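Local coordinates for probable GTP-binding protein EngB (Pyrococcus horikoshii, PDB 2CXX) that binds guanine nucleotides as a probable magnesium-dependent GTPase of the EngB family and is thought to be needed for normal cell division and septation, at residues Glu71-Ile76 against Tyr115-Glu120; Glu97-Trp102 against Ile142-Glu147. One frame throughout, in Å; residues are numbered along the deposited sequence.

Contact 1. Residues Glu71-Ile76 against Tyr115-Glu120; sequences EIVHFI and YQFLRE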
loop_
_atom_site.group_PDB
_atom_site.type_symbol
_atom_site.label_atom_id
_atom_site.label_comp_id
_atom_site.label_asym_id
_atom_site.label_seq_id
_atom_site.Cartn_x
_atom_site.Cartn_y
_atom_site.Cartn_z
ATOM N N GLU A 71 -11.710 -10.809 -0.958
ATOM C CA GLU A 71 -11.143 -11.274 -2.211
ATOM C C GLU A 71 -9.622 -11.045 -2.250
ATOM O O GLU A 71 -8.887 -11.915 -2.717
ATOM C CB GLU A 71 -11.847 -10.545 -3.355
ATOM C CG GLU A 71 -13.274 -11.102 -3.533
ATOM C CD GLU A 71 -14.181 -10.224 -4.385
ATOM O OE1 GLU A 71 -15.238 -10.721 -4.835
ATOM O OE2 GLU A 71 -13.850 -9.042 -4.596
ATOM N N ILE A 72 -9.198 -9.881 -1.749
ATOM C CA ILE A 72 -7.776 -9.481 -1.680
ATOM C C ILE A 72 -7.098 -10.433 -0.703
ATOM O O ILE A 72 -6.015 -10.941 -0.986
ATOM C CB ILE A 72 -7.630 -7.983 -1.188
ATOM C CG1 ILE A 72 -8.209 -7.058 -2.249
ATOM C CG2 ILE A 72 -6.115 -7.616 -0.849
ATOM C CD1 ILE A 72 -8.318 -5.633 -1.810
ATOM N N VAL A 73 -7.719 -10.674 0.439
ATOM C CA VAL A 73 -7.173 -11.581 1.471
ATOM C C VAL A 73 -6.993 -12.973 0.892
ATOM O O VAL A 73 -5.931 -13.604 1.045
ATOM C CB VAL A 73 -8.155 -11.649 2.699
ATOM C CG1 VAL A 73 -7.841 -12.897 3.506
ATOM C CG2 VAL A 73 -8.015 -10.345 3.585
ATOM N N HIS A 74 -8.015 -13.456 0.202
ATOM C CA HIS A 74 -7.960 -14.782 -0.382
ATOM C C HIS A 74 -6.863 -14.870 -1.469
ATOM O O HIS A 74 -6.088 -15.792 -1.491
ATOM C CB HIS A 74 -9.344 -15.177 -0.926
ATOM C CG HIS A 74 -9.448 -16.635 -1.279
ATOM N ND1 HIS A 74 -9.166 -17.632 -0.374
ATOM C CD2 HIS A 74 -9.663 -17.259 -2.467
ATOM C CE1 HIS A 74 -9.192 -18.807 -0.985
ATOM N NE2 HIS A 74 -9.490 -18.609 -2.256
ATOM N N PHE A 75 -6.783 -13.883 -2.334
ATOM C CA PHE A 75 -5.730 -13.908 -3.341
ATOM C C PHE A 75 -4.342 -13.921 -2.677
ATOM O O PHE A 75 -3.464 -14.765 -2.983
ATOM C CB PHE A 75 -5.840 -12.668 -4.223
ATOM C CG PHE A 75 -4.844 -12.652 -5.332
ATOM C CD1 PHE A 75 -5.174 -13.202 -6.580
ATOM C CD2 PHE A 75 -3.556 -12.134 -5.113
ATOM C CE1 PHE A 75 -4.241 -13.238 -7.592
ATOM C CE2 PHE A 75 -2.609 -12.165 -6.125
ATOM C CZ PHE A 75 -2.949 -12.723 -7.369
ATOM N N ILE A 76 -4.133 -13.014 -1.732
ATOM C CA ILE A 76 -2.777 -12.962 -1.110
ATOM C C ILE A 76 -2.464 -14.224 -0.291
ATOM O O ILE A 76 -1.338 -14.751 -0.317
ATOM C CB ILE A 76 -2.626 -11.683 -0.225
ATOM C CG1 ILE A 76 -2.803 -10.456 -1.101
ATOM C CG2 ILE A 76 -1.268 -11.676 0.475
ATOM C CD1 ILE A 76 -2.928 -9.112 -0.340
ATOM N N TYR A 115 -1.218 -4.278 7.315
ATOM C CA TYR A 115 0.213 -4.484 7.488
ATOM C C TYR A 115 0.429 -5.693 8.421
ATOM O O TYR A 115 1.304 -6.558 8.198
ATOM C CB TYR A 115 0.869 -3.235 8.099
ATOM C CG TYR A 115 2.364 -3.343 8.212
ATOM C CD1 TYR A 115 2.938 -3.940 9.312
ATOM C CD2 TYR A 115 3.190 -2.923 7.172
ATOM C CE1 TYR A 115 4.329 -4.155 9.401
ATOM C CE2 TYR A 115 4.592 -3.109 7.243
ATOM C CZ TYR A 115 5.134 -3.733 8.374
ATOM O OH TYR A 115 6.482 -3.900 8.546
ATOM N N GLN A 116 -0.399 -5.819 9.450
ATOM C CA GLN A 116 -0.186 -6.940 10.353
ATOM C C GLN A 116 -0.575 -8.242 9.715
ATOM O O GLN A 116 0.063 -9.289 9.995
ATOM C CB GLN A 116 -0.917 -6.725 11.674
ATOM C CG GLN A 116 -0.276 -5.577 12.466
ATOM C CD GLN A 116 -0.962 -5.294 13.808
ATOM O OE1 GLN A 116 -1.865 -6.025 14.215
ATOM N NE2 GLN A 116 -0.511 -4.250 14.511
ATOM N N PHE A 117 -1.531 -8.186 8.786
ATOM C CA PHE A 117 -1.931 -9.387 8.074
ATOM C C PHE A 117 -0.741 -9.854 7.195
ATOM O O PHE A 117 -0.385 -11.053 7.186
ATOM C CB PHE A 117 -3.189 -9.087 7.239
ATOM C CG PHE A 117 -3.450 -10.073 6.111
ATOM C CD1 PHE A 117 -3.940 -11.378 6.374
ATOM C CD2 PHE A 117 -3.241 -9.696 4.789
ATOM C CE1 PHE A 117 -4.209 -12.268 5.326
ATOM C CE2 PHE A 117 -3.500 -10.550 3.745
ATOM C CZ PHE A 117 -3.994 -11.849 3.984
ATOM N N LEU A 118 -0.123 -8.933 6.467
ATOM C CA LEU A 118 1.010 -9.326 5.634
ATOM C C LEU A 118 2.124 -9.943 6.482
ATOM O O LEU A 118 2.852 -10.849 6.006
ATOM C CB LEU A 118 1.572 -8.123 4.874
ATOM C CG LEU A 118 0.569 -7.549 3.827
ATOM C CD1 LEU A 118 1.059 -6.238 3.261
ATOM C CD2 LEU A 118 0.378 -8.572 2.655
ATOM N N ARG A 119 2.271 -9.462 7.718
ATOM C CA ARG A 119 3.342 -10.002 8.590
ATOM C C ARG A 119 3.018 -11.434 8.985
ATOM O O ARG A 119 3.919 -12.269 9.015
ATOM C CB ARG A 119 3.534 -9.104 9.830
ATOM C CG ARG A 119 4.678 -9.583 10.846
ATOM C CD ARG A 119 6.075 -9.322 10.240
ATOM N NE ARG A 119 7.143 -10.124 10.877
ATOM C CZ ARG A 119 8.110 -9.620 11.628
ATOM N NH1 ARG A 119 8.136 -8.311 11.871
ATOM N NH2 ARG A 119 9.110 -10.413 12.048
ATOM N N GLU A 120 1.756 -11.738 9.239
ATOM C CA GLU A 120 1.344 -13.126 9.541
ATOM C C GLU A 120 1.629 -14.010 8.361
ATOM O O GLU A 120 1.836 -15.188 8.539
ATOM C CB GLU A 120 -0.162 -13.256 9.841
ATOM C CG GLU A 120 -0.577 -12.677 11.172
ATOM C CD GLU A 120 -2.039 -12.908 11.473
ATOM O OE1 GLU A 120 -2.666 -13.768 10.798
ATOM O OE2 GLU A 120 -2.554 -12.223 12.395
#

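Contact 2. Residues Glu97-Trp102 against Ile142-Glu147; sequences EIIKRW and INFLAE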
loop_
_atom_site.group_PDB
_atom_site.type_symbol
_atom_site.label_atom_id
_atom_site.label_comp_id
_atom_site.label_asym_id
_atom_site.label_seq_id
_atom_site.Cartn_x
_atom_site.Cartn_y
_atom_site.Cartn_z
ATOM N N GLU A 97 -4.250 10.314 11.550
ATOM C CA GLU A 97 -5.438 10.867 12.161
ATOM C C GLU A 97 -6.579 9.882 12.031
ATOM O O GLU A 97 -7.413 9.793 12.912
ATOM C CB GLU A 97 -5.759 12.219 11.519
ATOM C CG GLU A 97 -4.644 13.236 11.789
ATOM C CD GLU A 97 -4.322 13.340 13.278
ATOM O OE1 GLU A 97 -5.239 13.686 14.056
ATOM O OE2 GLU A 97 -3.161 13.046 13.678
ATOM N N ILE A 98 -6.610 9.108 10.934
ATOM C CA ILE A 98 -7.638 8.087 10.789
ATOM C C ILE A 98 -7.409 7.017 11.865
ATOM O O ILE A 98 -8.344 6.566 12.503
ATOM C CB ILE A 98 -7.557 7.452 9.387
ATOM C CG1 ILE A 98 -8.010 8.509 8.365
ATOM C CG2 ILE A 98 -8.451 6.200 9.249
ATOM C CD1 ILE A 98 -7.747 8.075 6.932
ATOM N N ILE A 99 -6.147 6.640 12.075
ATOM C CA ILE A 99 -5.855 5.599 13.060
ATOM C C ILE A 99 -6.375 6.030 14.420
ATOM O O ILE A 99 -7.059 5.271 15.054
ATOM C CB ILE A 99 -4.355 5.297 13.118
ATOM C CG1 ILE A 99 -4.004 4.444 11.904
ATOM C CG2 ILE A 99 -3.963 4.521 14.430
ATOM C CD1 ILE A 99 -2.466 4.364 11.694
ATOM N N LYS A 100 -6.130 7.273 14.797
ATOM C CA LYS A 100 -6.582 7.757 16.104
ATOM C C LYS A 100 -8.127 7.750 16.286
ATOM O O LYS A 100 -8.659 7.341 17.382
ATOM C CB LYS A 100 -6.012 9.171 16.341
ATOM C CG LYS A 100 -4.468 9.307 16.242
ATOM C CD LYS A 100 -4.036 10.741 16.394
ATOM C CE LYS A 100 -2.581 10.896 15.996
ATOM N NZ LYS A 100 -2.149 12.337 16.020
ATOM N N ARG A 101 -8.866 8.116 15.230
ATOM C CA ARG A 101 -10.321 8.138 15.384
ATOM C C ARG A 101 -10.897 6.725 15.404
ATOM O O ARG A 101 -11.885 6.461 16.108
ATOM C CB ARG A 101 -11.018 8.969 14.302
ATOM C CG ARG A 101 -10.490 10.387 14.124
ATOM C CD ARG A 101 -11.536 11.162 13.208
ATOM N NE ARG A 101 -11.035 12.449 12.785
ATOM C CZ ARG A 101 -10.248 12.637 11.734
ATOM N NH1 ARG A 101 -9.900 11.603 11.004
ATOM N NH2 ARG A 101 -9.816 13.867 11.441
ATOM N N TRP A 102 -10.291 5.804 14.667
ATOM C CA TRP A 102 -10.771 4.441 14.680
ATOM C C TRP A 102 -10.473 3.786 16.034
ATOM O O TRP A 102 -11.341 3.094 16.609
ATOM C CB TRP A 102 -10.110 3.654 13.516
ATOM C CG TRP A 102 -10.823 3.877 12.178
ATOM C CD1 TRP A 102 -11.173 5.097 11.611
ATOM C CD2 TRP A 102 -11.318 2.875 11.283
ATOM N NE1 TRP A 102 -11.850 4.901 10.433
ATOM C CE2 TRP A 102 -11.963 3.551 10.205
ATOM C CE3 TRP A 102 -11.293 1.473 11.278
ATOM C CZ2 TRP A 102 -12.565 2.868 9.161
ATOM C CZ3 TRP A 102 -11.903 0.792 10.212
ATOM C CH2 TRP A 102 -12.527 1.498 9.175
ATOM N N ILE A 142 6.078 8.799 10.480
ATOM C CA ILE A 142 6.677 7.476 10.330
ATOM C C ILE A 142 6.903 6.832 11.696
ATOM O O ILE A 142 6.704 5.636 11.845
ATOM C CB ILE A 142 7.984 7.596 9.527
ATOM C CG1 ILE A 142 7.609 7.916 8.061
ATOM C CG2 ILE A 142 8.822 6.374 9.698
ATOM C CD1 ILE A 142 8.765 7.993 7.117
ATOM N N ASN A 143 7.247 7.605 12.717
ATOM C CA ASN A 143 7.452 6.989 14.023
ATOM C C ASN A 143 6.137 6.520 14.572
ATOM O O ASN A 143 6.072 5.468 15.215
ATOM C CB ASN A 143 8.068 7.952 15.032
ATOM C CG ASN A 143 9.532 8.223 14.752
ATOM O OD1 ASN A 143 10.188 7.469 14.030
ATOM N ND2 ASN A 143 10.064 9.268 15.345
ATOM N N PHE A 144 5.070 7.292 14.332
ATOM C CA PHE A 144 3.743 6.918 14.814
ATOM C C PHE A 144 3.282 5.626 14.125
ATOM O O PHE A 144 2.789 4.694 14.770
ATOM C CB PHE A 144 2.738 8.084 14.500
ATOM C CG PHE A 144 1.340 7.813 14.911
ATOM C CD1 PHE A 144 0.931 8.053 16.218
ATOM C CD2 PHE A 144 0.418 7.308 13.994
ATOM C CE1 PHE A 144 -0.367 7.797 16.590
ATOM C CE2 PHE A 144 -0.859 7.047 14.340
ATOM C CZ PHE A 144 -1.283 7.287 15.646
ATOM N N LEU A 145 3.422 5.582 12.798
ATOM C CA LEU A 145 2.982 4.433 12.040
ATOM C C LEU A 145 3.799 3.217 12.436
ATOM O O LEU A 145 3.276 2.119 12.500
ATOM C CB LEU A 145 3.124 4.711 10.521
ATOM C CG LEU A 145 2.279 5.841 9.906
ATOM C CD1 LEU A 145 2.472 5.898 8.391
ATOM C CD2 LEU A 145 0.846 5.555 10.211
ATOM N N ALA A 146 5.088 3.399 12.699
ATOM C CA ALA A 146 5.914 2.251 13.064
ATOM C C ALA A 146 5.404 1.645 14.372
ATOM O O ALA A 146 5.278 0.436 14.481
ATOM C CB ALA A 146 7.398 2.655 13.173
ATOM N N GLU A 147 5.054 2.487 15.349
ATOM C CA GLU A 147 4.541 1.979 16.613
ATOM C C GLU A 147 3.171 1.269 16.396
ATOM O O GLU A 147 2.944 0.199 16.943
ATOM C CB GLU A 147 4.422 3.179 17.580
ATOM C CG GLU A 147 4.335 2.864 19.071
ATOM C CD GLU A 147 2.981 2.467 19.523
ATOM O OE1 GLU A 147 2.005 3.010 18.995
ATOM O OE2 GLU A 147 2.876 1.614 20.441
#

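Contact 1. Residues Glu71-Ile76 against Tyr115-Glu120
Phe117 reaches from helix 110-120 to helix 62-79 and meets Val73 and Ile76, bridging two segments whose axes come no closer than 11.8 Å, 22° from parallel. Its CB points toward the partner helix, and with CG anti to the backbone N (chi1 161°) the ring is carried out across the gap. None of its inner atoms makes the contact; the far end of the ring does. CE1 lies against CG1 of Val73, while CZ, at the tip, sits 4.0 Å from that same Val73 CG1. Phe117 CZ is also 3.9 Å from Val73 O, which lies at the ring edge near its plane. On the other flank, Phe117 CE2 packs obliquely on Ile76 CG2 at 4.1 Å. That methyl does double duty, since Ile76 CG2 is also 4.1 Å from Leu118 CD2, the two side chains meeting nearly perpendicular. Replacing this ring by the methyl of an alanine is likely to open a gap between the helices, taking CZ and CE1 away from Val73 CG1. No hydrogen bond spans the interface, so apolar packing joins the segments. Deeper in, Leu118 rests helix 110-120 on Ala86 of strand 85-91 and Thr125 of strand 125-130, while Ile76 of helix 62-79 touches Ile123 in the loop between helix 110-120 and strand 125-130.

Contact 2. Residues Glu97-Trp102 against Ile142-Glu147
Helices 94-104 and 138-149 run in broadly the same direction, their 97-102 and 142-147 segments inclined at 42° with axes 11.5 Å apart at their closest and Ile99 nearest Leu145 in the backbone. Side chains must therefore fill the space between them, and Phe144 makes the largest single contribution. A chi1 of 179° turns the ring of Phe144 away from its own backbone nitrogen and out to the other helix, where two consecutive residues meet it. Ile99 approaches with its branched carbon and one methyl: CG2 lies 4.0 Å from Phe144 CE2, close to CZ as well, and the two side chains run alongside each other, head to tail. The other arm of Ile99 ends in CD1, which meets Leu145 CD2 at 3.8 Å and also stays against Phe144 CE2, joining the two buried aliphatic residues of the interface.

Lys100 covers the outer part with its hydrocarbon chain. Its CG stands 3.8 Å from Phe144 CZ, and CE comes equally near CZ and CE1 of that ring at 3.9 Å, so an exposed, charged residue contributes mainly methylenes. Extended beyond CG, the chain delivers NZ to Glu97 one turn earlier, where Lys100 NZ donates to the syn lone pair of Glu97 OE2 at 2.6 Å in a salt bridge. This bond probably steadies the lysine across the ring. Lys100 NZ stands 5.3 Å from the centroid of the Phe144 ring, a long cation-pi approach that can add little.

Around this contact, Ile99 also touches Pro109 in the loop leading to helix 110-120, while Leu145 packs on Phe160 of strand 160-162. The interface thus connects helix 94-104 with a helix that lies against the last strand of the sheet.

Contacts 1 and 2 repeat one principle: a phenylalanine whose CG is anti to its backbone N spans two helices, with an isoleucine and a leucine meeting beside it. Their centres are 20 Å apart and their nearest atoms about 6 Å, so they do not touch, yet their segments alternate along the chain and helices 94-104 and 110-120 are consecutive. Contact 1 adjoins a residue predicted to bind GTP, the side chain of Ile76 lying about 4 Å from that of Met51. Contact 2 lies near another, with the Ile99 side chain about 7 Å from that of Arg9, and its Leu145 side chain is about 14 Å from the bound GDP.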